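Local coordinates for Slr1438 protein (Synechocystis sp., PDB 3K25), which is of unknown function but resembles the aldose 1-epimerases, so it may bind a carbohydrate and act as an isomerase, at residues I66-C71 and F128-V133; I149-L152 and R156-F159; S257-A262 and G266-W271. All blocks are in the same frame, centred on the assembly; numbering follows the deposited sequence.

Along the chain the three contacts follow one another in series, with no nesting or crossing. Contact 1 closes the longest loop, 56 residues, and brings the end of strand 66-67 against strand 130-139 of a different sheet. Strand 130-139 then leads into strand 142-151, where contact 2 spans the five-residue turn, 152-156, into strand 157-168, so that the chain passes from one sheet to the other. Contact 3 closes the short loop containing helix 262-265 and delivers the chain to strand 270-272. Backbone hydrogen bonds probably join the sites: Ala150 N to Glu131 O between contacts 1 and 2, and Phe159 N to Ala270 O between contacts 2 and 3.

Contact 1. Residues I66-C71 and F128-V133; sequences ILFPIC and FAFELV
Between two antiparallel sheets of the mutarotase-like beta-sandwich, Phe68, just past the end of strand 66-67, inserts its ring against Phe130 and Leu132, two inward-facing residues of strand 130-139. The backbones stay well apart, the nearest CA atoms, those of Phe68 and Leu132, being 9.9 Å from each other, so the side chains alone span the distance. Phe68 carries CG anti to its own N (chi1 173°), which sends the ring straight across toward the opposite strand. There it forms a T-shaped pair with Phe130: the edge of Phe68 addresses the face of Phe130, the centroids lie 5.0 Å apart and the planes meet at 66°. CE2 is the atom that sits over the centre of the Phe130 ring. Leu132 comes from the opposite direction, its CD1 touching Phe68 CZ at 3.7 Å. Ile149 and the selenomethionine Met157 adjoin the cluster, touching Leu132 and Phe130 respectively. One face of the Phe68 ring is covered by Pro69, which follows a cis peptide bond, its CB above the ring centre. Leu132 CD2 lies over the other face in a CH-pi contact, 3.8 Å from the Phe68 centroid and 12° off the ring normal.

Contact 2. Residues I149-L152 and R156-F159; sequences IANL and RMPF
Ile149 and Phe159 meet by a CH-pi contact, with the gamma methyl of the isoleucine seated over the middle of the ring. Ile149 CG2 is 4.0 Å from the Phe159 centroid and 10° from the ring normal. The methyl takes the position anti to the backbone N, since CG1 occupies the one beside it, and CG1 in turn lies near the CE2-CZ side of the same ring. A second apolar partner reaches CG2 as well: Met157, present as selenomethionine, runs out straight as far as SE and then bends at chi3 (76°), which carries CE to 3.6 Å from Ile149 CG2. The two side chains cross at about a right angle, and Met157 CE also lies 3.8 Å from Ala150 O. Putting an alanine at Phe159 would probably leave Ile149 CG2 without the ring face it rests on and open a gap beside Ile149 CG1 and CG2.

The buried amide of Asn151 packs against Met157 CB, with ND2 at 3.8 Å, but finds its hydrogen bonds outside the two segments. ND2 donates to Gln155 O and to Val272 O, while OD1 accepts from Gly153 N, the bond of an Asx turn. Both ends of the amide are therefore held, fixing its rotation and tying the turn to strand 270-272.

The strand segments run roughly antiparallel, at 151°, but 8.8 Å apart and in different sheets, so they face each other through side chains. Strand 142-151 is flanked by strands 130-139 and 276-287. In the other sheet, strand 157-168 pairs with strand 270-272, whose Trp271 receives Arg156 in a cation-pi contact.

Contact 3. Residues S257-A262 and G266-W271; sequences SGPRNA and GEQLAW
A first torsion of -57° sets Gln268 CG opposite its carbonyl carbon, and the extended chain beyond it carries OE1 alongside Gly258 and Pro259 CD, 3.5 Å from Gly258 CA. Glu267 has CG anti to its N instead (chi1 -168°); its fully stretched chain crosses Pro259 at about a right angle, CD lying 3.7 Å from Pro259 CG. The proline thus has neighbouring side chains of the second segment against its CG and its CD. The polar end of Gln268 finds partners beyond the two segments: OE1 bonds to Thr239 OG1, and NE2 weakly to Gln238 O. The segments flank the single-turn helix 262-265, entered through a type II turn from Pro259 to Ala262 and left through another from Gly266 to Leu269. Gly266 N donates to Ala262 O at 2.8 Å, the helical i+4 to i bond, with the donor tilted 30° from the carbonyl plane. That Ala262 oxygen also meets the Leu269 side chain, CD2 at 3.7 Å. Gly266 ends the helix with positive phi, where a side chain would press on the carbonyl oxygen of Ser265. Toward strand 157-168, Ser257 OG accepts a bond from Leu161 N, while Ala262 CB packs near Glu267 O.

Contact 1. Residues I66-C71 and F128-V133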
ATOM      1  N   ILE A  66      -2.368  -0.974   3.241  1.00 24.22           N
ATOM      2  CA  ILE A  66      -1.835   0.250   3.822  1.00 25.04           C
ATOM      3  C   ILE A  66      -0.909  -0.089   4.979  1.00 25.39           C
ATOM      4  O   ILE A  66      -1.267  -0.886   5.852  1.00 27.70           O
ATOM      5  CB  ILE A  66      -2.995   1.124   4.330  1.00 23.89           C
ATOM      6  CG1 ILE A  66      -3.901   1.477   3.150  1.00 24.96           C
ATOM      7  CG2 ILE A  66      -2.470   2.370   5.033  1.00 22.77           C
ATOM      8  CD1 ILE A  66      -5.186   2.147   3.554  1.00 29.26           C
ATOM      9  N   LEU A  67       0.276   0.525   4.989  1.00 19.93           N
ATOM     10  CA  LEU A  67       1.264   0.286   6.046  1.00 20.40           C
ATOM     11  C   LEU A  67       1.384   1.503   6.976  1.00 20.12           C
ATOM     12  O   LEU A  67       1.892   2.565   6.568  1.00 20.65           O
ATOM     13  CB  LEU A  67       2.631  -0.038   5.419  1.00 18.65           C
ATOM     14  CG  LEU A  67       2.612  -0.891   4.133  1.00 17.62           C
ATOM     15  CD1 LEU A  67       4.037  -1.069   3.636  1.00 21.09           C
ATOM     16  CD2 LEU A  67       1.955  -2.241   4.378  1.00 20.62           C
ATOM     17  N   PHE A  68       0.931   1.346   8.224  1.00 21.37           N
ATOM     18  CA  PHE A  68       0.966   2.433   9.214  1.00 21.18           C
ATOM     19  C   PHE A  68       0.775   1.887  10.638  1.00 20.63           C
ATOM     20  O   PHE A  68      -0.059   1.014  10.864  1.00 20.27           O
ATOM     21  CB  PHE A  68      -0.153   3.435   8.898  1.00 21.76           C
ATOM     22  CG  PHE A  68      -0.326   4.512   9.932  1.00 22.61           C
ATOM     23  CD1 PHE A  68       0.374   5.715   9.836  1.00 21.82           C
ATOM     24  CD2 PHE A  68      -1.209   4.338  10.996  1.00 19.57           C
ATOM     25  CE1 PHE A  68       0.186   6.722  10.776  1.00 20.03           C
ATOM     26  CE2 PHE A  68      -1.395   5.336  11.936  1.00 19.67           C
ATOM     27  CZ  PHE A  68      -0.699   6.533  11.825  1.00 19.52           C
ATOM     28  N   PRO A  69       1.507   2.418  11.628  1.00 25.97           N
ATOM     29  CA  PRO A  69       2.510   3.484  11.607  1.00 26.22           C
ATOM     30  C   PRO A  69       3.941   3.060  11.251  1.00 27.23           C
ATOM     31  O   PRO A  69       4.881   3.783  11.549  1.00 30.70           O
ATOM     32  CB  PRO A  69       2.412   4.060  13.012  1.00 26.67           C
ATOM     33  CG  PRO A  69       2.190   2.813  13.838  1.00 27.27           C
ATOM     34  CD  PRO A  69       1.165   2.051  13.020  1.00 25.67           C
ATOM     35  N   ILE A  70       4.115   1.889  10.645  1.00 20.11           N
ATOM     36  CA  ILE A  70       5.455   1.471  10.216  1.00 20.09           C
ATOM     37  C   ILE A  70       5.349   0.620   8.961  1.00 20.11           C
ATOM     38  O   ILE A  70       4.285   0.068   8.651  1.00 18.82           O
ATOM     39  CB  ILE A  70       6.242   0.603  11.264  1.00 24.03           C
ATOM     40  CG1 ILE A  70       5.562  -0.764  11.435  1.00 26.64           C
ATOM     41  CG2 ILE A  70       6.384   1.355  12.583  1.00 26.81           C
ATOM     42  CD1 ILE A  70       6.329  -1.759  12.309  1.00 29.43           C
ATOM     43  N   CYS A  71       6.462   0.530   8.239  1.00 19.43           N
ATOM     44  CA  CYS A  71       6.540  -0.293   7.048  1.00 22.39           C
ATOM     45  C   CYS A  71       7.569  -1.374   7.401  1.00 26.23           C
ATOM     46  O   CYS A  71       8.659  -1.077   7.901  1.00 31.02           O
ATOM     47  CB  CYS A  71       6.990   0.546   5.848  1.00 22.86           C
ATOM     48  SG  CYS A  71       5.896   1.955   5.462  1.00 28.07           S
ATOM     49  N   PHE A 128      -0.066   7.461  20.338  1.00 32.73           N
ATOM     50  CA  PHE A 128      -0.296   8.749  19.685  1.00 30.41           C
ATOM     51  C   PHE A 128      -1.725   8.838  19.170  1.00 28.31           C
ATOM     52  O   PHE A 128      -2.221   7.915  18.525  1.00 28.84           O
ATOM     53  CB  PHE A 128       0.698   8.951  18.544  1.00 27.99           C
ATOM     54  CG  PHE A 128       2.130   8.888  18.980  1.00 29.46           C
ATOM     55  CD1 PHE A 128       2.755  10.006  19.521  1.00 33.69           C
ATOM     56  CD2 PHE A 128       2.848   7.703  18.868  1.00 30.38           C
ATOM     57  CE1 PHE A 128       4.080   9.954  19.945  1.00 36.30           C
ATOM     58  CE2 PHE A 128       4.174   7.634  19.287  1.00 32.60           C
ATOM     59  CZ  PHE A 128       4.796   8.769  19.829  1.00 35.72           C
ATOM     60  N   ALA A 129      -2.378   9.956  19.464  1.00 29.53           N
ATOM     61  CA  ALA A 129      -3.763  10.180  19.058  1.00 28.50           C
ATOM     62  C   ALA A 129      -3.878  10.514  17.573  1.00 25.72           C
ATOM     63  O   ALA A 129      -4.259  11.635  17.201  1.00 26.77           O
ATOM     64  CB  ALA A 129      -4.358  11.314  19.893  1.00 31.43           C
ATOM     65  N   PHE A 130      -3.584   9.532  16.729  1.00 31.17           N
ATOM     66  CA  PHE A 130      -3.628   9.735  15.285  1.00 29.48           C
ATOM     67  C   PHE A 130      -5.023   9.685  14.674  1.00 29.81           C
ATOM     68  O   PHE A 130      -5.949   9.080  15.217  1.00 30.68           O
ATOM     69  CB  PHE A 130      -2.751   8.683  14.581  1.00 23.86           C
ATOM     70  CG  PHE A 130      -3.421   7.345  14.412  1.00 20.09           C
ATOM     71  CD1 PHE A 130      -4.282   7.117  13.336  1.00 17.68           C
ATOM     72  CD2 PHE A 130      -3.244   6.343  15.358  1.00 18.78           C
ATOM     73  CE1 PHE A 130      -4.967   5.908  13.207  1.00 12.69           C
ATOM     74  CE2 PHE A 130      -3.915   5.126  15.251  1.00 14.32           C
ATOM     75  CZ  PHE A 130      -4.785   4.903  14.171  1.00 12.42           C
ATOM     76  N   GLU A 131      -5.155  10.329  13.524  1.00 26.06           N
ATOM     77  CA  GLU A 131      -6.399  10.311  12.768  1.00 28.41           C
ATOM     78  C   GLU A 131      -6.039  10.399  11.287  1.00 27.96           C
ATOM     79  O   GLU A 131      -5.390  11.347  10.847  1.00 30.25           O
ATOM     80  CB  GLU A 131      -7.345  11.456  13.149  1.00 31.57           C
ATOM     81  CG  GLU A 131      -8.738  11.233  12.545  1.00 35.37           C
ATOM     82  CD  GLU A 131      -9.827  12.104  13.149  1.00 41.69           C
ATOM     83  OE1 GLU A 131      -9.817  13.317  12.881  1.00 41.29           O
ATOM     84  OE2 GLU A 131     -10.692  11.571  13.890  1.00 43.44           O
ATOM     85  N   LEU A 132      -6.456   9.394  10.530  1.00 28.32           N
ATOM     86  CA  LEU A 132      -6.172   9.347   9.107  1.00 28.41           C
ATOM     87  C   LEU A 132      -7.439   9.424   8.280  1.00 28.08           C
ATOM     88  O   LEU A 132      -8.417   8.744   8.582  1.00 30.44           O
ATOM     89  CB  LEU A 132      -5.459   8.034   8.758  1.00 27.37           C
ATOM     90  CG  LEU A 132      -3.961   7.821   8.966  1.00 27.93           C
ATOM     91  CD1 LEU A 132      -3.475   8.468  10.244  1.00 27.66           C
ATOM     92  CD2 LEU A 132      -3.707   6.311   8.975  1.00 31.27           C
ATOM     93  N   VAL A 133      -7.423  10.264   7.251  1.00 30.37           N
ATOM     94  CA  VAL A 133      -8.549  10.361   6.333  1.00 28.97           C
ATOM     95  C   VAL A 133      -7.921  10.216   4.954  1.00 26.76           C
ATOM     96  O   VAL A 133      -7.114  11.048   4.534  1.00 24.76           O
ATOM     97  CB  VAL A 133      -9.309  11.718   6.412  1.00 33.51           C
ATOM     98  CG1 VAL A 133     -10.035  11.856   7.748  1.00 31.55           C
ATOM     99  CG2 VAL A 133      -8.350  12.855   6.215  1.00 34.76           C
TER

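Contact 2. Residues I149-L152 and R156-F159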
ATOM      1  N   ILE A 149      -2.507  12.843   7.475  1.00 26.25           N
ATOM      2  CA  ILE A 149      -2.094  12.157   8.688  1.00 23.93           C
ATOM      3  C   ILE A 149      -2.196  13.210   9.783  1.00 24.98           C
ATOM      4  O   ILE A 149      -1.488  14.221   9.764  1.00 25.29           O
ATOM      5  CB  ILE A 149      -0.634  11.630   8.575  1.00 22.37           C
ATOM      6  CG1 ILE A 149      -0.493  10.729   7.343  1.00 22.67           C
ATOM      7  CG2 ILE A 149      -0.266  10.812   9.805  1.00 23.56           C
ATOM      8  CD1 ILE A 149      -0.517  11.456   6.021  1.00 21.93           C
ATOM      9  N   ALA A 150      -3.094  12.993  10.734  1.00 25.84           N
ATOM     10  CA  ALA A 150      -3.255  13.970  11.792  1.00 29.56           C
ATOM     11  C   ALA A 150      -2.852  13.464  13.159  1.00 29.79           C
ATOM     12  O   ALA A 150      -2.974  12.280  13.477  1.00 27.19           O
ATOM     13  CB  ALA A 150      -4.705  14.481  11.830  1.00 27.97           C
ATOM     14  N   ASN A 151      -2.342  14.387  13.959  1.00 25.90           N
ATOM     15  CA  ASN A 151      -1.966  14.089  15.323  1.00 30.48           C
ATOM     16  C   ASN A 151      -2.908  14.933  16.190  1.00 35.69           C
ATOM     17  O   ASN A 151      -2.788  16.153  16.257  1.00 40.87           O
ATOM     18  CB  ASN A 151      -0.510  14.460  15.571  1.00 29.78           C
ATOM     19  CG  ASN A 151      -0.130  14.319  17.012  1.00 32.54           C
ATOM     20  OD1 ASN A 151      -0.844  13.672  17.789  1.00 33.71           O
ATOM     21  ND2 ASN A 151       0.998  14.912  17.393  1.00 36.51           N
ATOM     22  N   LEU A 152      -3.867  14.269  16.823  1.00 28.36           N
ATOM     23  CA  LEU A 152      -4.845  14.956  17.654  1.00 34.20           C
ATOM     24  C   LEU A 152      -4.471  14.850  19.124  1.00 40.22           C
ATOM     25  O   LEU A 152      -5.318  14.965  20.011  1.00 44.33           O
ATOM     26  CB  LEU A 152      -6.241  14.370  17.402  1.00 32.88           C
ATOM     27  CG  LEU A 152      -6.699  14.437  15.931  1.00 27.98           C
ATOM     28  CD1 LEU A 152      -8.149  13.974  15.796  1.00 26.55           C
ATOM     29  CD2 LEU A 152      -6.563  15.852  15.432  1.00 27.82           C
ATOM     30  N   ARG A 156       4.584  15.399  19.669  1.00 52.77           N
ATOM     31  CA  ARG A 156       5.025  14.969  18.345  1.00 45.17           C
ATOM     32  C   ARG A 156       4.742  13.492  18.100  1.00 40.23           C
ATOM     33  O   ARG A 156       4.863  12.659  19.004  1.00 41.19           O
ATOM     34  CB  ARG A 156       6.520  15.203  18.175  1.00 46.64           C
ATOM     35  CG  ARG A 156       6.985  16.564  18.586  1.00 51.82           C
ATOM     36  CD  ARG A 156       8.433  16.727  18.227  1.00 51.48           C
ATOM     37  NE  ARG A 156       8.618  16.819  16.782  1.00 53.35           N
ATOM     38  CZ  ARG A 156       9.474  16.076  16.089  1.00 53.32           C
ATOM     39  NH1 ARG A 156      10.223  15.171  16.704  1.00 52.21           N
ATOM     40  NH2 ARG A 156       9.604  16.258  14.780  1.00 53.51           N
HETATM   41  N   MSE A 157       4.381  13.170  16.864  1.00 44.96           N
HETATM   42  CA  MSE A 157       4.064  11.799  16.508  1.00 39.64           C
HETATM   43  C   MSE A 157       4.968  11.298  15.396  1.00 34.94           C
HETATM   44  O   MSE A 157       4.940  11.807  14.276  1.00 34.65           O
HETATM   45  CB  MSE A 157       2.603  11.706  16.073  1.00 40.19           C
HETATM   46  CG  MSE A 157       2.159  10.321  15.656  1.00 42.87           C
HETATM   47 SE   MSE A 157       0.332  10.324  15.004  1.00 46.96          SE
HETATM   48  CE  MSE A 157       0.667  11.111  13.256  1.00 40.90           C
ATOM     49  N   PRO A 158       5.811  10.307  15.698  1.00 29.87           N
ATOM     50  CA  PRO A 158       6.684   9.803  14.646  1.00 26.06           C
ATOM     51  C   PRO A 158       5.866   8.753  13.916  1.00 23.36           C
ATOM     52  O   PRO A 158       4.972   8.154  14.509  1.00 23.48           O
ATOM     53  CB  PRO A 158       7.842   9.208  15.435  1.00 27.91           C
ATOM     54  CG  PRO A 158       7.156   8.629  16.618  1.00 25.65           C
ATOM     55  CD  PRO A 158       6.142   9.696  16.999  1.00 30.70           C
ATOM     56  N   PHE A 159       6.139   8.537  12.638  1.00 30.13           N
ATOM     57  CA  PHE A 159       5.387   7.529  11.901  1.00 28.28           C
ATOM     58  C   PHE A 159       5.961   7.221  10.526  1.00 26.80           C
ATOM     59  O   PHE A 159       6.831   7.917  10.011  1.00 28.19           O
ATOM     60  CB  PHE A 159       3.926   7.964  11.721  1.00 24.53           C
ATOM     61  CG  PHE A 159       3.724   8.906  10.573  1.00 23.43           C
ATOM     62  CD1 PHE A 159       3.978  10.273  10.720  1.00 23.69           C
ATOM     63  CD2 PHE A 159       3.352   8.417   9.311  1.00 19.52           C
ATOM     64  CE1 PHE A 159       3.867  11.146   9.625  1.00 20.99           C
ATOM     65  CE2 PHE A 159       3.241   9.277   8.207  1.00 17.18           C
ATOM     66  CZ  PHE A 159       3.499  10.646   8.362  1.00 20.29           C
TER

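Contact 3. Residues S257-A262 and G266-W271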
ATOM      1  N   SER A 257       7.203   5.810   3.058  1.00 24.50           N
ATOM      2  CA  SER A 257       7.722   7.099   3.507  1.00 24.47           C
ATOM      3  C   SER A 257       9.114   6.871   4.093  1.00 26.58           C
ATOM      4  O   SER A 257       9.976   7.764   4.095  1.00 29.59           O
ATOM      5  CB  SER A 257       6.783   7.744   4.546  1.00 21.48           C
ATOM      6  OG  SER A 257       6.667   6.956   5.718  1.00 21.29           O
ATOM      7  N   GLY A 258       9.324   5.647   4.567  1.00 26.43           N
ATOM      8  CA  GLY A 258      10.601   5.275   5.150  1.00 28.29           C
ATOM      9  C   GLY A 258      10.811   3.774   5.086  1.00 30.52           C
ATOM     10  O   GLY A 258       9.856   3.024   4.865  1.00 29.26           O
ATOM     11  N   PRO A 259      12.054   3.303   5.274  1.00 25.98           N
ATOM     12  CA  PRO A 259      12.384   1.873   5.237  1.00 29.71           C
ATOM     13  C   PRO A 259      12.047   1.119   6.525  1.00 32.33           C
ATOM     14  O   PRO A 259      11.492   1.681   7.470  1.00 32.22           O
ATOM     15  CB  PRO A 259      13.883   1.886   4.961  1.00 32.59           C
ATOM     16  CG  PRO A 259      14.332   3.089   5.730  1.00 31.06           C
ATOM     17  CD  PRO A 259      13.279   4.122   5.376  1.00 27.31           C
ATOM     18  N   ARG A 260      12.388  -0.163   6.558  1.00 34.37           N
ATOM     19  CA  ARG A 260      12.134  -0.966   7.739  1.00 38.22           C
ATOM     20  C   ARG A 260      12.918  -0.419   8.925  1.00 38.40           C
ATOM     21  O   ARG A 260      14.045   0.058   8.773  1.00 41.06           O
ATOM     22  CB  ARG A 260      12.524  -2.426   7.491  1.00 45.06           C
ATOM     23  CG  ARG A 260      12.448  -3.288   8.742  1.00 54.32           C
ATOM     24  CD  ARG A 260      12.631  -4.773   8.457  1.00 66.02           C
ATOM     25  NE  ARG A 260      13.987  -5.112   8.031  1.00 76.24           N
ATOM     26  CZ  ARG A 260      14.410  -6.354   7.804  1.00 83.74           C
ATOM     27  NH1 ARG A 260      13.577  -7.377   7.964  1.00 84.94           N
ATOM     28  NH2 ARG A 260      15.662  -6.576   7.415  1.00 88.41           N
ATOM     29  N   ASN A 261      12.300  -0.493  10.101  1.00 37.88           N
ATOM     30  CA  ASN A 261      12.877  -0.042  11.365  1.00 36.07           C
ATOM     31  C   ASN A 261      13.166   1.458  11.445  1.00 32.63           C
ATOM     32  O   ASN A 261      14.028   1.906  12.201  1.00 35.79           O
ATOM     33  CB  ASN A 261      14.150  -0.824  11.670  1.00 38.79           C
ATOM     34  CG  ASN A 261      14.509  -0.786  13.139  1.00 39.71           C
ATOM     35  OD1 ASN A 261      15.672  -0.624  13.492  1.00 41.98           O
ATOM     36  ND2 ASN A 261      13.509  -0.942  14.008  1.00 38.67           N
ATOM     37  N   ALA A 262      12.428   2.234  10.667  1.00 25.86           N
ATOM     38  CA  ALA A 262      12.584   3.682  10.651  1.00 23.83           C
ATOM     39  C   ALA A 262      12.150   4.311  11.992  1.00 24.09           C
ATOM     40  O   ALA A 262      12.716   5.316  12.433  1.00 24.95           O
ATOM     41  CB  ALA A 262      11.764   4.265   9.491  1.00 18.74           C
ATOM     42  N   GLY A 266      15.329   6.198  12.795  1.00 26.53           N
ATOM     43  CA  GLY A 266      15.079   7.590  12.473  1.00 23.39           C
ATOM     44  C   GLY A 266      15.240   7.846  10.988  1.00 21.74           C
ATOM     45  O   GLY A 266      14.973   8.943  10.513  1.00 20.46           O
ATOM     46  N   GLU A 267      15.663   6.831  10.247  1.00 33.81           N
ATOM     47  CA  GLU A 267      15.872   6.973   8.811  1.00 33.08           C
ATOM     48  C   GLU A 267      14.583   7.276   8.022  1.00 28.97           C
ATOM     49  O   GLU A 267      13.648   6.473   7.976  1.00 26.01           O
ATOM     50  CB  GLU A 267      16.548   5.713   8.262  1.00 36.35           C
ATOM     51  CG  GLU A 267      17.074   5.870   6.846  1.00 41.35           C
ATOM     52  CD  GLU A 267      17.659   4.582   6.302  1.00 45.02           C
ATOM     53  OE1 GLU A 267      17.986   4.545   5.094  1.00 39.40           O
ATOM     54  OE2 GLU A 267      17.796   3.608   7.079  1.00 49.78           O
ATOM     55  N   GLN A 268      14.560   8.450   7.398  1.00 37.49           N
ATOM     56  CA  GLN A 268      13.410   8.907   6.616  1.00 34.87           C
ATOM     57  C   GLN A 268      12.160   8.862   7.472  1.00 32.69           C
ATOM     58  O   GLN A 268      11.053   8.757   6.948  1.00 32.18           O
ATOM     59  CB  GLN A 268      13.190   8.033   5.370  1.00 34.54           C
ATOM     60  CG  GLN A 268      14.390   7.948   4.418  1.00 35.86           C
ATOM     61  CD  GLN A 268      14.095   7.127   3.164  1.00 38.25           C
ATOM     62  OE1 GLN A 268      13.331   6.156   3.202  1.00 41.00           O
ATOM     63  NE2 GLN A 268      14.718   7.502   2.053  1.00 40.18           N
ATOM     64  N   LEU A 269      12.335   8.918   8.789  1.00 29.33           N
ATOM     65  CA  LEU A 269      11.190   8.886   9.684  1.00 28.18           C
ATOM     66  C   LEU A 269      10.423  10.202   9.515  1.00 27.86           C
ATOM     67  O   LEU A 269      11.002  11.207   9.118  1.00 29.38           O
ATOM     68  CB  LEU A 269      11.656   8.713  11.133  1.00 29.23           C
ATOM     69  CG  LEU A 269      10.553   8.627  12.189  1.00 29.62           C
ATOM     70  CD1 LEU A 269       9.627   7.469  11.857  1.00 26.55           C
ATOM     71  CD2 LEU A 269      11.156   8.454  13.576  1.00 33.25           C
ATOM     72  N   ALA A 270       9.125  10.195   9.800  1.00 30.38           N
ATOM     73  CA  ALA A 270       8.311  11.401   9.660  1.00 30.62           C
ATOM     74  C   ALA A 270       7.578  11.753  10.952  1.00 33.12           C
ATOM     75  O   ALA A 270       7.299  10.883  11.787  1.00 34.50           O
ATOM     76  CB  ALA A 270       7.304  11.223   8.515  1.00 27.87           C
ATOM     77  N   TRP A 271       7.253  13.034  11.104  1.00 18.67           N
ATOM     78  CA  TRP A 271       6.573  13.502  12.299  1.00 22.09           C
ATOM     79  C   TRP A 271       5.395  14.413  11.995  1.00 23.98           C
ATOM     80  O   TRP A 271       5.315  15.017  10.921  1.00 25.48           O
ATOM     81  CB  TRP A 271       7.543  14.260  13.210  1.00 22.84           C
ATOM     82  CG  TRP A 271       8.730  13.465  13.711  1.00 27.38           C
ATOM     83  CD1 TRP A 271       9.884  13.189  13.032  1.00 27.82           C
ATOM     84  CD2 TRP A 271       8.860  12.831  14.994  1.00 28.66           C
ATOM     85  NE1 TRP A 271      10.720  12.424  13.809  1.00 28.16           N
ATOM     86  CE2 TRP A 271      10.117  12.190  15.017  1.00 30.60           C
ATOM     87  CE3 TRP A 271       8.037  12.746  16.124  1.00 29.45           C
ATOM     88  CZ2 TRP A 271      10.568  11.471  16.123  1.00 33.19           C
ATOM     89  CZ3 TRP A 271       8.484  12.032  17.222  1.00 34.25           C
ATOM     90  CH2 TRP A 271       9.739  11.402  17.213  1.00 37.41           C
TER